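Hydroquinone dioxygenase small subunit (Pseudomonas sp., PDB 4ZXA) probably serves as the smaller, cupin-fold partner of a two-subunit, metal-dependent dioxygenase that opens the ring of hydroquinone. Local coordinates at residues Ser29-Ala32 with Arg33-Ala36; Val159-Trp162 with Ala163-Leu167. All coordinates share one frame; numbering follows the deposited sequence.

Contact 1 of 2, residues Ser29-Ala32 with Arg33-Ala36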
loop_
_atom_site.group_PDB
_atom_site.type_symbol
_atom_site.label_atom_id
_atom_site.label_comp_id
_atom_site.label_asym_id
_atom_site.label_seq_id
_atom_site.Cartn_x
_atom_site.Cartn_y
_atom_site.Cartn_z
ATOM N N SER A 29 -22.873 -5.057 -6.989
ATOM C CA SER A 29 -24.136 -4.447 -6.593
ATOM C C SER A 29 -24.542 -3.391 -7.615
ATOM O O SER A 29 -23.736 -2.535 -7.988
ATOM C CB SER A 29 -24.002 -3.807 -5.212
ATOM O OG SER A 29 -25.156 -3.049 -4.868
ATOM N N GLY A 30 -25.794 -3.437 -8.059
ATOM C CA GLY A 30 -26.258 -2.488 -9.053
ATOM C C GLY A 30 -26.440 -3.106 -10.421
ATOM O O GLY A 30 -26.709 -4.309 -10.542
ATOM N N GLU A 31 -26.267 -2.284 -11.456
ATOM C CA GLU A 31 -26.640 -2.661 -12.819
ATOM C C GLU A 31 -25.585 -2.300 -13.861
ATOM O O GLU A 31 -25.121 -1.164 -13.920
ATOM C CB GLU A 31 -27.968 -1.989 -13.183
ATOM C CG GLU A 31 -29.132 -2.479 -12.336
ATOM C CD GLU A 31 -30.445 -1.852 -12.739
ATOM O OE1 GLU A 31 -31.057 -2.360 -13.704
ATOM O OE2 GLU A 31 -30.863 -0.855 -12.093
ATOM N N ALA A 32 -25.226 -3.268 -14.695
ATOM C CA ALA A 32 -24.239 -3.052 -15.747
ATOM C C ALA A 32 -24.668 -1.935 -16.702
ATOM O O ALA A 32 -23.831 -1.215 -17.244
ATOM C CB ALA A 32 -23.984 -4.353 -16.507
ATOM N N ARG A 33 -25.977 -1.810 -16.907
ATOM C CA ARG A 33 -26.571 -0.678 -17.626
ATOM C C ARG A 33 -25.856 0.638 -17.352
ATOM O O ARG A 33 -25.574 1.414 -18.258
ATOM C CB ARG A 33 -27.998 -0.463 -17.129
ATOM C CG ARG A 33 -29.064 -1.190 -17.861
ATOM C CD ARG A 33 -30.346 -0.394 -17.782
ATOM N NE ARG A 33 -30.928 -0.365 -16.441
ATOM C CZ ARG A 33 -31.468 0.715 -15.878
ATOM N NH1 ARG A 33 -31.485 1.880 -16.530
ATOM N NH2 ARG A 33 -31.987 0.631 -14.658
ATOM N N HIS A 34 -25.609 0.902 -16.077
ATOM C CA HIS A 34 -25.158 2.218 -15.654
ATOM C C HIS A 34 -23.834 2.629 -16.303
ATOM O O HIS A 34 -23.541 3.819 -16.406
ATOM C CB HIS A 34 -25.100 2.301 -14.117
ATOM C CG HIS A 34 -26.439 2.162 -13.450
ATOM N ND1 HIS A 34 -26.611 1.508 -12.245
ATOM C CD2 HIS A 34 -27.672 2.593 -13.820
ATOM C CE1 HIS A 34 -27.888 1.539 -11.906
ATOM N NE2 HIS A 34 -28.553 2.190 -12.842
ATOM N N TYR A 35 -23.061 1.650 -16.774
ATOM C CA TYR A 35 -21.705 1.905 -17.272
ATOM C C TYR A 35 -21.610 2.072 -18.785
ATOM O O TYR A 35 -20.509 2.179 -19.327
ATOM C CB TYR A 35 -20.735 0.806 -16.800
ATOM C CG TYR A 35 -20.685 0.695 -15.300
ATOM C CD1 TYR A 35 -19.871 1.528 -14.556
ATOM C CD2 TYR A 35 -21.484 -0.218 -14.623
ATOM C CE1 TYR A 35 -19.842 1.445 -13.164
ATOM C CE2 TYR A 35 -21.466 -0.310 -13.230
ATOM C CZ TYR A 35 -20.641 0.529 -12.510
ATOM O OH TYR A 35 -20.598 0.454 -11.145
ATOM N N ALA A 36 -22.754 2.096 -19.462
ATOM C CA ALA A 36 -22.787 2.232 -20.925
ATOM C C ALA A 36 -21.590 1.551 -21.599
ATOM O O ALA A 36 -20.857 2.162 -22.361
ATOM C CB ALA A 36 -22.866 3.712 -21.326
HETATM O O HOH W 1 -22.533 -1.460 -10.422
HETATM O O HOH W 2 -24.843 0.414 -10.473
#

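Contact 2 of 2, residues Val159-Trp162 with Ala163-Leu167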
loop_
_atom_site.group_PDB
_atom_site.type_symbol
_atom_site.label_atom_id
_atom_site.label_comp_id
_atom_site.label_asym_id
_atom_site.label_seq_id
_atom_site.Cartn_x
_atom_site.Cartn_y
_atom_site.Cartn_z
ATOM N N VAL A 159 -26.175 8.155 -34.710
ATOM C CA VAL A 159 -27.119 7.102 -34.406
ATOM C C VAL A 159 -26.918 6.621 -32.977
ATOM O O VAL A 159 -25.804 6.273 -32.578
ATOM C CB VAL A 159 -26.995 5.925 -35.399
ATOM C CG1 VAL A 159 -28.155 4.939 -35.211
ATOM C CG2 VAL A 159 -26.959 6.456 -36.825
ATOM N N GLU A 160 -27.999 6.614 -32.208
ATOM C CA GLU A 160 -27.962 6.035 -30.883
ATOM C C GLU A 160 -28.650 4.679 -30.891
ATOM O O GLU A 160 -29.768 4.533 -31.399
ATOM C CB GLU A 160 -28.635 6.955 -29.867
ATOM C CG GLU A 160 -27.858 8.228 -29.568
ATOM C CD GLU A 160 -28.612 9.137 -28.609
ATOM O OE1 GLU A 160 -29.496 9.884 -29.071
ATOM O OE2 GLU A 160 -28.344 9.088 -27.392
ATOM N N LYS A 161 -27.977 3.680 -30.334
ATOM C CA LYS A 161 -28.577 2.364 -30.196
ATOM C C LYS A 161 -27.971 1.663 -29.000
ATOM O O LYS A 161 -27.440 0.549 -29.111
ATOM C CB LYS A 161 -28.408 1.535 -31.477
ATOM C CG LYS A 161 -27.025 1.584 -32.148
ATOM C CD LYS A 161 -26.721 0.241 -32.807
ATOM C CE LYS A 161 -26.036 0.385 -34.168
ATOM N NZ LYS A 161 -25.477 -0.946 -34.644
ATOM N N TRP A 162 -28.060 2.333 -27.855
ATOM C CA TRP A 162 -27.426 1.863 -26.631
ATOM C C TRP A 162 -27.807 0.422 -26.290
ATOM O O TRP A 162 -26.945 -0.407 -26.012
ATOM C CB TRP A 162 -27.726 2.823 -25.458
ATOM C CG TRP A 162 -27.342 4.245 -25.772
ATOM C CD1 TRP A 162 -28.167 5.233 -26.210
ATOM C CD2 TRP A 162 -26.027 4.825 -25.693
ATOM N NE1 TRP A 162 -27.455 6.390 -26.418
ATOM C CE2 TRP A 162 -26.140 6.168 -26.109
ATOM C CE3 TRP A 162 -24.764 4.333 -25.318
ATOM C CZ2 TRP A 162 -25.044 7.036 -26.154
ATOM C CZ3 TRP A 162 -23.677 5.191 -25.367
ATOM C CH2 TRP A 162 -23.826 6.532 -25.784
ATOM N N ALA A 163 -29.093 0.115 -26.321
ATOM C CA ALA A 163 -29.543 -1.210 -25.904
ATOM C C ALA A 163 -28.912 -2.298 -26.768
ATOM O O ALA A 163 -28.718 -3.427 -26.321
ATOM C CB ALA A 163 -31.068 -1.300 -25.927
ATOM N N GLU A 164 -28.557 -1.939 -27.994
ATOM C CA GLU A 164 -27.935 -2.882 -28.907
ATOM C C GLU A 164 -26.453 -3.096 -28.624
ATOM O O GLU A 164 -25.939 -4.203 -28.821
ATOM C CB GLU A 164 -28.063 -2.397 -30.344
ATOM C CG GLU A 164 -29.425 -2.539 -30.972
ATOM C CD GLU A 164 -29.382 -2.160 -32.445
ATOM O OE1 GLU A 164 -28.558 -2.757 -33.184
ATOM O OE2 GLU A 164 -30.139 -1.252 -32.858
ATOM N N ILE A 165 -25.758 -2.039 -28.198
ATOM C CA ILE A 165 -24.297 -2.106 -28.095
ATOM C C ILE A 165 -23.706 -2.246 -26.684
ATOM O O ILE A 165 -22.575 -2.699 -26.543
ATOM C CB ILE A 165 -23.598 -0.925 -28.803
ATOM C CG1 ILE A 165 -24.091 0.422 -28.261
ATOM C CG2 ILE A 165 -23.788 -1.016 -30.290
ATOM C CD1 ILE A 165 -23.077 1.548 -28.454
ATOM N N CYS A 166 -24.450 -1.863 -25.652
ATOM C CA CYS A 166 -23.900 -1.870 -24.293
ATOM C C CYS A 166 -24.366 -3.063 -23.489
ATOM O O CYS A 166 -25.424 -3.624 -23.754
ATOM C CB CYS A 166 -24.272 -0.589 -23.550
ATOM S SG CYS A 166 -23.726 0.896 -24.394
ATOM N N LEU A 167 -23.570 -3.434 -22.495
ATOM C CA LEU A 167 -23.940 -4.497 -21.580
ATOM C C LEU A 167 -25.197 -4.122 -20.830
ATOM O O LEU A 167 -25.458 -2.948 -20.596
ATOM C CB LEU A 167 -22.825 -4.743 -20.582
ATOM C CG LEU A 167 -21.520 -5.258 -21.165
ATOM C CD1 LEU A 167 -20.505 -5.440 -20.034
ATOM C CD2 LEU A 167 -21.788 -6.579 -21.895
#

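Contact 1 of 2, residues Ser29-Ala32 with Arg33-Ala36
Glu31 reaches over His34 and alongside Arg33 at the entry to a short 3-10 turn in the loop between strands 24-27 and 38-39. The backbone evidence for the turn is a run of i to i+3 bonds: His34 N donates to Glu31 O at 3.0 Å, Tyr35 N to Ala32 O at 3.0 Å with a straighter N-H...O angle of 165°, and Ala36 N to Arg33 O closes the series. Followed outward, the Glu31 side chain begins with CB over one face of the imidazole, a CH-pi contact 4.0 Å from the ring centroid. CG stands beside the backbone N (chi1 -65°) and the chain then runs extended, which carries the carboxylate alongside the His34 ring to the level of the guanidinium. CD lies 3.5 Å from Arg33 NH2. Of the two oxygens, OE1 meets the guanidinium edge in its plane, taking weak bonds from NE and NH2, while OE2 sits obliquely, 3.2 Å from Arg33 NH2; Glu31 OE2 also lies 3.8 Å from His34 CE1. Because the two flat groups are turned 71° apart, the salt bridge is not the coplanar, two-pronged kind, and its hydrogen bonds are all weak. The firmer polar partner of Arg33 is Glu338 of the large subunit, which pairs with NH1; Tyr335 of that subunit also meets the His34 ring, so the turn forms part of the subunit interface. Ala32 and Tyr35 pack on Ile27 of the preceding strand. Two waters bridge the turn to the residues leading into it. One accepts from Glu31 N and lies in the imidazole plane, 2.7 Å from His34 ND1; the other donates to Ser29 O and sits 2.8 Å from Tyr35 OH, in the plane of the phenol ring.

Contact 2 of 2, residues Val159-Trp162 with Ala163-Leu167
Cys166 brings its sulfur to the edge of the Trp162 indole rather than over a face: SG lies 3.7 Å from CE3, and the line to the centroid of the six-membered ring is 87° off the ring normal. This sulfur-aromatic contact spans the single turn of helix 162-165, for which Lys161 is the N-cap residue. Two carbonyls hold the turn, each with two acceptor bonds. Lys161 O takes Glu164 N at 2.9 Å and Ile165 N within the carbonyl plane; Trp162 O takes Ile165 N from above its plane and Cys166 N nearly in line with the C=O bond, at 2.9 Å. Glu160 OE2 helps fix the indole's rotation: it accepts from Trp162 NE1 at 3.0 Å in the ring plane, met on its anti side, 29° out of the carboxylate plane. Lys161 CG sits between the backbone N and the carbonyl carbon (chi1 44°), and bends at chi2 and chi3 lay the aliphatic chain, not the amine, against the Glu164 carboxylate: CD is 3.5 Å from Glu164 OE1, whereas NZ stays 3.9 Å from OE1, a long salt bridge. NZ is also hydrogen-bonded to Ser47. With an alanine here, Ser47 and the Glu164 carboxylate would probably lose their cationic partner. With Trp162 also packed on Val54 and Leu57 of strand 52-58 and on Ile337 of the large subunit, the chemistry implies an indole held by one nearly straight hydrogen bond and apolar neighbours, beside a Lys161-Glu164 charge pair that is only loosely engaged.

In the fold
From the N terminus, the chain leaves strand 24-27 and contact 1 closes the loop before strand 38-39. The cupin strands then intervene, and only after strand 158-159 does contact 2 form the last helical turn, close to the C terminus. The two are in series, neither nested nor crossed; though far apart in sequence, their centres lie about 14 Å apart. Direct evidence that they pack together is Ala36 C at 3.6 Å from Cys166 SG, and Ala32 CB at 4.3 Å from Leu167 CB. A backbone bond between Leu167 and Phe37 ties the C-terminal tail to the chain just after contact 1, while those of Val159 reach strand 52-58 of the mixed sheet. Both contacts also touch the large subunit.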